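Local coordinates for probable Rab-related GTPase (PDB 5XC5), which binds GTP with a magnesium ion as a viral Rab-family small GTPase and may take part in protein transport, at residues E66-R69 and S70-K73. The protein carries 1 engineered substitution. Numbering follows the deposited sequence.
Sequences ERFR and SITK. With ACT (acetate ion), chain D.
Phe68 and Ile71, three residues apart where a short helix begins, lie side by side and point the same way, with Phe68 CD1 4.1 Å from Ile71 CD1, the methyl meeting the ring obliquely. Ile71 sends CG1 anti to its own carbonyl carbon (chi1 -58°) and then runs on extended, which carries CD1 to the ring. The backbone of the same residues is tied by a shared acceptor: Phe68 occupies the N-cap position, and its O takes hydrogen bonds from two amides. Thr72 N approaches in the carbonyl plane at 3.2 Å, whereas Ile71 N, 3.0 Å from the same oxygen, sits well above that plane and makes the more bent bond (N-H...O 139°). One residue on, Lys73 N is hydrogen-bonded to Arg69 O at 2.9 Å.

This is the start of the switch II helix of a Ras-like GTPase, just beyond the DTAG-type loop that follows strand 54-61. Phe68 and Ile71 both touch Ile38, in what is by similarity the effector region, consistent with a link between the two switch regions, and Thr72 is tied inward by its OG1 hydrogen bond to Ala63 O.

Arg67, extended from CG to NE, lies along one face of the Phe68 ring: CG is 3.8 Å above it, and Phe68 CE2 in turn stands over the centre of the guanidinium. An acetate, probably from the crystallisation liquor, lies at the guanidinium edge, its O bound by both Arg67 N (3.0 Å) and Arg67 NH1 (3.1 Å). Water 1 bridges Arg67 O and Ser70 OG, lying at the edge of the Phe68 ring.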
loop_
_atom_site.group_PDB
_atom_site.type_symbol
_atom_site.label_atom_id
_atom_site.label_comp_id
_atom_site.label_asym_id
_atom_site.label_seq_id
_atom_site.Cartn_x
_atom_site.Cartn_y
_atom_site.Cartn_z
ATOM N N GLU A 66 -9.802 13.384 0.631
ATOM C CA GLU A 66 -9.805 13.926 1.981
ATOM C C GLU A 66 -11.189 13.875 2.604
ATOM O O GLU A 66 -11.323 13.604 3.801
ATOM C CB GLU A 66 -9.237 15.344 1.988
ATOM C CG GLU A 66 -7.840 15.425 1.393
ATOM C CD GLU A 66 -7.144 16.754 1.640
ATOM O OE1 GLU A 66 -7.812 17.721 2.076
ATOM O OE2 GLU A 66 -5.919 16.824 1.380
ATOM N N ARG A 67 -12.234 14.115 1.808
ATOM C CA ARG A 67 -13.573 14.159 2.388
ATOM C C ARG A 67 -14.072 12.788 2.831
ATOM O O ARG A 67 -15.042 12.715 3.592
ATOM C CB ARG A 67 -14.556 14.887 1.461
ATOM C CG ARG A 67 -15.058 14.090 0.288
ATOM C CD ARG A 67 -15.739 15.029 -0.694
ATOM N NE ARG A 67 -16.376 14.326 -1.805
ATOM C CZ ARG A 67 -15.763 13.999 -2.934
ATOM N NH1 ARG A 67 -14.482 14.290 -3.113
ATOM N NH2 ARG A 67 -16.435 13.368 -3.889
ATOM N N PHE A 68 -13.407 11.711 2.410
ATOM C CA PHE A 68 -13.782 10.351 2.773
ATOM C C PHE A 68 -12.848 9.745 3.813
ATOM O O PHE A 68 -12.906 8.536 4.072
ATOM C CB PHE A 68 -13.865 9.486 1.513
ATOM C CG PHE A 68 -14.879 9.976 0.502
ATOM C CD1 PHE A 68 -16.155 10.369 0.898
ATOM C CD2 PHE A 68 -14.561 10.044 -0.847
ATOM C CE1 PHE A 68 -17.098 10.818 -0.029
ATOM C CE2 PHE A 68 -15.501 10.493 -1.785
ATOM C CZ PHE A 68 -16.770 10.885 -1.373
ATOM N N ARG A 69 -12.014 10.568 4.459
ATOM C CA ARG A 69 -11.120 10.027 5.477
ATOM C C ARG A 69 -11.892 9.407 6.623
ATOM O O ARG A 69 -11.431 8.423 7.209
ATOM C CB ARG A 69 -10.159 11.098 5.985
ATOM C CG ARG A 69 -8.895 10.523 6.611
ATOM C CD ARG A 69 -7.710 11.191 5.993
ATOM N NE ARG A 69 -7.876 11.206 4.550
ATOM C CZ ARG A 69 -7.072 11.824 3.698
ATOM N NH1 ARG A 69 -6.016 12.496 4.132
ATOM N NH2 ARG A 69 -7.325 11.755 2.419
ATOM N N SER A 70 -13.075 9.941 6.945
ATOM C CA SER A 70 -13.808 9.370 8.068
ATOM C C SER A 70 -14.389 8.001 7.749
ATOM O O SER A 70 -14.812 7.306 8.675
ATOM C CB SER A 70 -14.871 10.332 8.612
ATOM O OG SER A 70 -15.950 10.461 7.712
ATOM N N ILE A 71 -14.408 7.598 6.475
ATOM C CA ILE A 71 -14.676 6.207 6.119
ATOM C C ILE A 71 -13.424 5.368 6.298
ATOM O O ILE A 71 -13.441 4.323 6.958
ATOM C CB ILE A 71 -15.178 6.087 4.667
ATOM C CG1 ILE A 71 -16.440 6.911 4.430
ATOM C CG2 ILE A 71 -15.409 4.610 4.318
ATOM C CD1 ILE A 71 -16.897 6.901 2.968
ATOM N N THR A 72 -12.320 5.819 5.709
ATOM C CA THR A 72 -11.076 5.060 5.729
ATOM C C THR A 72 -10.626 4.760 7.149
ATOM O O THR A 72 -10.126 3.664 7.428
ATOM C CB THR A 72 -10.020 5.845 4.951
ATOM O OG1 THR A 72 -10.416 5.870 3.572
ATOM C CG2 THR A 72 -8.641 5.215 5.089
ATOM N N LYS A 73 -10.830 5.711 8.063
ATOM C CA LYS A 73 -10.430 5.545 9.454
ATOM C C LYS A 73 -11.065 4.310 10.082
ATOM O O LYS A 73 -10.453 3.676 10.946
ATOM C CB LYS A 73 -10.827 6.809 10.224
ATOM C CG LYS A 73 -10.620 6.747 11.728
ATOM C CD LYS A 73 -10.880 8.109 12.392
ATOM C CE LYS A 73 -9.772 9.112 12.094
ATOM N NZ LYS A 73 -10.080 10.502 12.564
HETATM C C ACT D . -11.506 15.582 -1.730
HETATM O O ACT D . -12.359 15.026 -1.016
HETATM O OXT ACT D . -11.882 16.054 -2.809
HETATM C CH3 ACT D . -10.099 15.698 -1.315
HETATM O O HOH W 1 -16.466 10.658 4.866
HETATM O O HOH W 2 -13.888 12.568 6.187
#